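Local coordinates for farnesyl pyrophosphate synthase (Pseudomonas aeruginosa, PDB 3ZOU), which catalyses the condensation of allylic diphosphates with isopentenyl diphosphate to make farnesyl diphosphate, probably by a magnesium-assisted mechanism, at residues L169-A172 / A173-M177; L217-Q220 / V221-I225. All blocks are in the same frame, centred on the assembly; numbering follows the deposited sequence. Where two conformers were deposited one is given.

Contact 1: residues L169-A172 / A173-M177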
ATOM      1  N   LEU A 169      15.529  10.855 -24.423  1.00 49.02           N
ATOM      2  CA  LEU A 169      15.152   9.452 -24.471  1.00 44.70           C
ATOM      3  C   LEU A 169      14.928   9.074 -25.908  1.00 36.18           C
ATOM      4  O   LEU A 169      14.427   9.870 -26.658  1.00 36.47           O
ATOM      5  CB  LEU A 169      13.823   9.241 -23.756  1.00 45.67           C
ATOM      6  CG  LEU A 169      13.758   9.577 -22.272  1.00 49.16           C
ATOM      7  CD1 LEU A 169      12.351   9.280 -21.797  1.00 53.55           C
ATOM      8  CD2 LEU A 169      14.759   8.742 -21.495  1.00 51.73           C
ATOM      9  N   ASP A 170      15.247   7.847 -26.276  1.00 31.27           N
ATOM     10  CA  ASP A 170      14.846   7.350 -27.576  1.00 28.28           C
ATOM     11  C   ASP A 170      13.458   6.741 -27.405  1.00 27.94           C
ATOM     12  O   ASP A 170      12.902   6.711 -26.249  1.00 24.66           O
ATOM     13  CB  ASP A 170      15.898   6.410 -28.214  1.00 30.30           C
ATOM     14  CG  ASP A 170      16.226   5.186 -27.403  1.00 31.21           C
ATOM     15  OD1 ASP A 170      15.592   4.915 -26.365  1.00 28.34           O
ATOM     16  OD2 ASP A 170      17.168   4.440 -27.816  1.00 32.50           O
ATOM     17  N   GLN A 171      12.876   6.259 -28.499  1.00 24.51           N
ATOM     18  CA  GLN A 171      11.574   5.631 -28.416  1.00 21.07           C
ATOM     19  C   GLN A 171      11.554   4.450 -27.426  1.00 19.89           C
ATOM     20  O   GLN A 171      10.594   4.300 -26.661  1.00 18.63           O
ATOM     21  CB  GLN A 171      11.120   5.087 -29.785  1.00 22.81           C
ATOM     22  CG  GLN A 171       9.674   4.621 -29.751  1.00 24.15           C
ATOM     23  CD  GLN A 171       9.232   4.101 -31.106  1.00 27.43           C
ATOM     24  OE1 GLN A 171       9.967   4.236 -32.104  1.00 29.69           O
ATOM     25  NE2 GLN A 171       8.087   3.446 -31.148  1.00 29.55           N
ATOM     26  N   ALA A 172      12.582   3.593 -27.448  1.00 19.04           N
ATOM     27  CA  ALA A 172      12.619   2.439 -26.585  1.00 18.73           C
ATOM     28  C   ALA A 172      12.548   2.871 -25.090  1.00 17.94           C
ATOM     29  O   ALA A 172      11.788   2.287 -24.317  1.00 17.41           O
ATOM     30  CB  ALA A 172      13.860   1.563 -26.839  1.00 21.21           C
ATOM     31  N   ALA A 173      13.304   3.873 -24.714  1.00 19.55           N
ATOM     32  CA  ALA A 173      13.324   4.342 -23.360  1.00 18.25           C
ATOM     33  C   ALA A 173      12.006   5.051 -22.978  1.00 18.03           C
ATOM     34  O   ALA A 173      11.525   4.895 -21.841  1.00 17.35           O
ATOM     35  CB  ALA A 173      14.514   5.247 -23.115  1.00 18.82           C
ATOM     36  N   LEU A 174      11.423   5.790 -23.914  1.00 17.09           N
ATOM     37  CA  LEU A 174      10.127   6.409 -23.662  1.00 16.87           C
ATOM     38  C   LEU A 174       9.115   5.310 -23.384  1.00 16.50           C
ATOM     39  O   LEU A 174       8.275   5.476 -22.470  1.00 15.51           O
ATOM     40  CB  LEU A 174       9.692   7.279 -24.838  1.00 17.77           C
ATOM     41  CG  LEU A 174       8.350   8.026 -24.685  1.00 18.42           C
ATOM     42  CD1 LEU A 174       8.438   9.027 -23.519  1.00 19.46           C
ATOM     43  CD2 LEU A 174       7.996   8.777 -25.943  1.00 19.86           C
ATOM     44  N   GLU A 175       9.189   4.221 -24.114  1.00 15.44           N
ATOM     45  CA  GLU A 175       8.232   3.120 -23.980  1.00 15.56           C
ATOM     46  C   GLU A 175       8.424   2.336 -22.676  1.00 14.95           C
ATOM     47  O   GLU A 175       7.424   1.948 -22.030  1.00 14.01           O
ATOM     48  CB  GLU A 175       8.184   2.224 -25.209  1.00 19.29           C
ATOM     49  CG  GLU A 175       7.562   3.037 -26.337  1.00 23.39           C
ATOM     50  CD  GLU A 175       7.342   2.255 -27.615  1.00 25.55           C
ATOM     51  OE1 GLU A 175       7.762   1.075 -27.689  1.00 26.57           O
ATOM     52  OE2 GLU A 175       6.718   2.844 -28.518  1.00 26.27           O
ATOM     53  N   VAL A 176       9.699   2.156 -22.286  1.00 14.84           N
ATOM     54  CA  VAL A 176       9.977   1.521 -20.970  1.00 13.66           C
ATOM     55  C   VAL A 176       9.295   2.379 -19.867  1.00 13.89           C
ATOM     56  O   VAL A 176       8.668   1.846 -18.959  1.00 12.85           O
ATOM     57  CB  VAL A 176      11.491   1.451 -20.674  1.00 14.85           C
ATOM     58  CG1 VAL A 176      11.802   1.129 -19.208  1.00 14.66           C
ATOM     59  CG2 VAL A 176      12.078   0.343 -21.539  1.00 15.69           C
ATOM     60  N   MET A 177       9.426   3.692 -19.973  0.60 12.64           N
ATOM     61  CA  MET A 177       8.880   4.607 -18.954  0.60 11.79           C
ATOM     62  C   MET A 177       7.369   4.435 -18.926  0.60 11.41           C
ATOM     63  O   MET A 177       6.762   4.229 -17.884  0.60 10.72           O
ATOM     64  CB  MET A 177       9.246   6.025 -19.273  0.60 11.48           C
ATOM     65  CG  MET A 177       8.849   7.036 -18.241  0.60 11.13           C
ATOM     66  SD  MET A 177       7.138   7.598 -18.304  0.60 11.65           S
ATOM     67  CE  MET A 177       7.168   8.661 -19.751  0.60 12.58           C
TER
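Gln171 and Glu175, one helical turn apart, run side by side with their ends pointing the same way and join through a hydrogen bond from Gln171 NE2 to Glu175 OE2 (3.0 Å). The bond is nearly straight at the hydrogen, and the acceptor lies close to the plane of the amide. The carboxylate is turned almost perpendicular to that amide (planes 88° apart), and NE2 comes to OE2 from well above the carboxylate plane. Gln171 sends its CG anti to the backbone N (chi1 -171°) and stays extended, which carries the amide along the flank of the glutamate. The same OE2 accepts from the hydroxyl of Tyr262, and more weakly from that of Tyr250; three groups, one weakly bound, thus converge on this oxygen, an environment that probably favours the charged carboxylate.

On another side of this first turn, Asp170 folds its carboxylate back over the start of the helix. With CG set between the backbone N and the carbonyl carbon (chi1 59°), OD1 accepts from Ala173 N at 3.0 Å, the amide approaching nearly along the C-O axis. OD1 also rests 3.4 Å from Ala173 CB. The carbonyl of Asp170 meanwhile takes Leu174 N at 2.9 Å, opening the run of i to i+4 bonds.

Leu169, just ahead of the cap, lays its two methyls over the turn: CD2 packs on Ala173 CB at 3.9 Å, and CD1 reaches Leu174 CD1 at 4.3 Å. Beyond this pair, Leu174 leans on Tyr250 and Leu253 of helix 250-254. An aspartate N-cap, flanked by an apolar contact between the preceding residue and the fourth one after the cap, is the hydrophobic staple, here starting helix 171-196 of the all-helical prenyl synthase fold.

Contact 2: residues L217-Q220 / V221-I225. With MG (magnesium ion), chain F.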
ATOM      1  N   LEU A 217      -0.101   1.946 -24.472  1.00 14.74           N
ATOM      2  CA  LEU A 217       0.750   2.743 -25.295  1.00 16.27           C
ATOM      3  C   LEU A 217      -0.045   3.614 -26.251  1.00 14.63           C
ATOM      4  O   LEU A 217       0.262   4.784 -26.491  1.00 13.85           O
ATOM      5  CB  LEU A 217       1.759   1.889 -26.072  1.00 17.99           C
ATOM      6  CG  LEU A 217       2.957   1.333 -25.349  1.00 20.48           C
ATOM      7  CD1 LEU A 217       3.877   0.821 -26.502  1.00 22.86           C
ATOM      8  CD2 LEU A 217       3.690   2.404 -24.553  1.00 20.73           C
ATOM      9  N   ALA A 218      -1.105   3.032 -26.828  1.00 14.82           N
ATOM     10  CA  ALA A 218      -1.954   3.843 -27.737  1.00 15.19           C
ATOM     11  C   ALA A 218      -2.453   5.135 -27.123  1.00 15.16           C
ATOM     12  O   ALA A 218      -2.454   6.206 -27.771  1.00 16.11           O
ATOM     13  CB  ALA A 218      -3.100   2.988 -28.242  1.00 13.90           C
ATOM     14  N   PHE A 219      -2.863   5.082 -25.854  1.00 13.77           N
ATOM     15  CA  PHE A 219      -3.294   6.218 -25.170  1.00 17.36           C
ATOM     16  C   PHE A 219      -2.223   7.305 -25.116  1.00 14.95           C
ATOM     17  O   PHE A 219      -2.515   8.476 -25.339  1.00 15.07           O
ATOM     18  CB  PHE A 219      -3.650   5.932 -23.732  1.00 23.62           C
ATOM     19  CG  PHE A 219      -4.256   7.124 -23.078  1.00 32.79           C
ATOM     20  CD1 PHE A 219      -5.542   7.537 -23.453  1.00 35.72           C
ATOM     21  CD2 PHE A 219      -3.543   7.903 -22.162  1.00 36.18           C
ATOM     22  CE1 PHE A 219      -6.122   8.689 -22.900  1.00 39.39           C
ATOM     23  CE2 PHE A 219      -4.127   9.040 -21.584  1.00 39.55           C
ATOM     24  CZ  PHE A 219      -5.413   9.439 -21.975  1.00 36.97           C
ATOM     25  N   GLN A 220      -0.999   6.877 -24.852  1.00 14.77           N
ATOM     26  CA  GLN A 220       0.082   7.837 -24.711  1.00 15.52           C
ATOM     27  C   GLN A 220       0.465   8.459 -26.066  1.00 14.28           C
ATOM     28  O   GLN A 220       0.743   9.663 -26.145  1.00 15.59           O
ATOM     29  CB  GLN A 220       1.299   7.180 -24.062  1.00 15.79           C
ATOM     30  CG  GLN A 220       1.012   6.754 -22.637  1.00 16.02           C
ATOM     31  CD  GLN A 220       0.656   7.911 -21.721  1.00 18.22           C
ATOM     32  OE1 GLN A 220       1.093   9.060 -21.895  1.00 18.87           O
ATOM     33  NE2 GLN A 220      -0.246   7.649 -20.774  1.00 21.75           N
ATOM     34  N   VAL A 221       0.471   7.618 -27.089  1.00 14.42           N
ATOM     35  CA  VAL A 221       0.758   8.112 -28.464  1.00 15.03           C
ATOM     36  C   VAL A 221      -0.294   9.119 -28.879  1.00 15.23           C
ATOM     37  O   VAL A 221       0.017  10.263 -29.353  1.00 15.59           O
ATOM     38  CB  VAL A 221       0.874   6.958 -29.460  1.00 13.89           C
ATOM     39  CG1 VAL A 221       1.106   7.518 -30.890  1.00 14.63           C
ATOM     40  CG2 VAL A 221       1.949   5.953 -29.078  1.00 15.85           C
ATOM     41  N   GLN A 222      -1.577   8.734 -28.742  1.00 15.81           N
ATOM     42  CA  GLN A 222      -2.649   9.678 -29.157  1.00 16.86           C
ATOM     43  C   GLN A 222      -2.645  10.950 -28.301  1.00 17.71           C
ATOM     44  O   GLN A 222      -2.935  12.052 -28.794  1.00 19.95           O
ATOM     45  CB  GLN A 222      -4.026   8.977 -29.153  1.00 18.26           C
ATOM     46  CG  GLN A 222      -5.187   9.802 -29.627  1.00 18.75           C
ATOM     47  CD  GLN A 222      -5.085  10.122 -31.124  1.00 21.16           C
ATOM     48  OE1 GLN A 222      -4.223   9.575 -31.828  1.00 20.92           O
ATOM     49  NE2 GLN A 222      -5.911  11.017 -31.584  1.00 22.46           N
ATOM     50  N   ASP A 223      -2.347  10.862 -27.007  1.00 17.73           N
ATOM     51  CA  ASP A 223      -2.299  12.078 -26.187  1.00 20.58           C
ATOM     52  C   ASP A 223      -1.246  13.084 -26.700  1.00 19.93           C
ATOM     53  O   ASP A 223      -1.527  14.299 -26.743  1.00 19.62           O
ATOM     54  CB  ASP A 223      -1.918  11.769 -24.745  1.00 22.27           C
ATOM     55  CG  ASP A 223      -3.091  11.380 -23.893  1.00 28.65           C
ATOM     56  OD1 ASP A 223      -4.229  11.258 -24.415  1.00 30.82           O
ATOM     57  OD2 ASP A 223      -2.882  11.114 -22.660  1.00 32.44           O
ATOM     58  N   ASP A 224      -0.092  12.557 -27.084  1.00 19.51           N
ATOM     59  CA  ASP A 224       1.011  13.341 -27.620  1.00 21.37           C
ATOM     60  C   ASP A 224       0.551  13.979 -28.929  1.00 23.87           C
ATOM     61  O   ASP A 224       0.834  15.170 -29.192  1.00 24.98           O
ATOM     62  CB  ASP A 224       2.284  12.544 -27.881  1.00 20.42           C
ATOM     63  CG  ASP A 224       3.066  12.198 -26.600  1.00 18.86           C
ATOM     64  OD1 ASP A 224       2.609  12.602 -25.533  1.00 19.86           O
ATOM     65  OD2 ASP A 224       4.114  11.547 -26.760  1.00 20.89           O
ATOM     66  N   ILE A 225      -0.159  13.216 -29.759  1.00 21.28           N
ATOM     67  CA  ILE A 225      -0.596  13.732 -31.038  1.00 20.34           C
ATOM     68  C   ILE A 225      -1.554  14.875 -30.806  1.00 22.70           C
ATOM     69  O   ILE A 225      -1.419  15.929 -31.442  1.00 26.32           O
ATOM     70  CB  ILE A 225      -1.236  12.643 -31.889  1.00 20.28           C
ATOM     71  CG1 ILE A 225      -0.192  11.667 -32.389  1.00 20.01           C
ATOM     72  CG2 ILE A 225      -2.065  13.270 -33.045  1.00 21.21           C
ATOM     73  CD1 ILE A 225      -0.732  10.353 -32.849  1.00 19.76           C
TER
HETATM   74 MG    MG F1298       3.258  12.141 -23.548  0.80 33.62          MG
HETATM   75  O   HOH W   1      -0.428  11.357 -21.482  1.00 25.42           O
HETATM   76  O   HOH W   2       2.175  10.489 -23.839  1.00 25.99           O
HETATM   77  O   HOH W   3       4.997  10.686 -24.476  1.00 26.04           O
HETATM   78  O   HOH W   4       1.382  13.091 -22.787  1.00 39.18           O
HETATM   79  O   HOH W   5       4.218  14.067 -23.641  1.00 28.73           O
HETATM   80  O   HOH W   6       3.605  11.805 -21.686  1.00 27.64           O
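Gln220 and Asp224, a turn apart on one helix, take part in a magnesium site that has a single protein ligand: Asp224 OD1, at 2.1 Å. Five waters complete six-fold coordination. Gln220 belongs to the second shell. Water 2, bound to the metal at 2.0 Å, donates both to the backbone O of Gln220 and to its side-chain OE1, the latter at 2.6 Å. This double grip is possible because the glutamine bends at its second torsion (chi2 -62°), swinging OE1 round toward its own carbonyl. Water 3, a longer metal ligand at 2.5 Å, donates to Asp224 OD2, which also accepts from Tyr250 N; both carboxylate oxygens are thus engaged, and the group's rotation is probably fixed.

Water 1 donates to Gln220 OE1 and also to Asp223 OD2, 2.7 Å from the latter, bridging the amide to the acid three residues on. Asp223 stands across the ring of Phe219, the carboxylate steeply inclined to it (73°), with OD1 3.3 Å above one ring face near the rim. The closer approach of OD2 to the ring is doubtful in the model. A salt bridge from OD1 to Arg294 offers the charge a proper partner. At the ring's edge, in its plane, sits Gln220 NE2.

Beneath the polar groups run ordinary helical bonds, the one from Asp224 N to Gln220 O being rather long (3.2 Å). Phe-Gln, two intervening residues and then paired aspartates match the FQxxDDxxD signature, the second aspartate-rich motif of prenyl synthases. Asp224 binds magnesium here, consistent with that motif's role in placing it for the diphosphate.

Contact 1 is a surface cap at the start of helix 171-196, whereas contact 2 is partly buried along helix 202-227, the next helix in the chain. Their centres lie about 13 Å apart, and they meet where Glu175 CD packs on Leu217 CD1 at 3.9 Å. Tyr250 and Tyr262 link them further, since each also packs on Leu217 and Val221. The acids differ in role. Those of 169-177 are bound by protein amides and hydroxyls alone among the partners described, whereas those of 217-225 add water, arginine and magnesium to a protein amide.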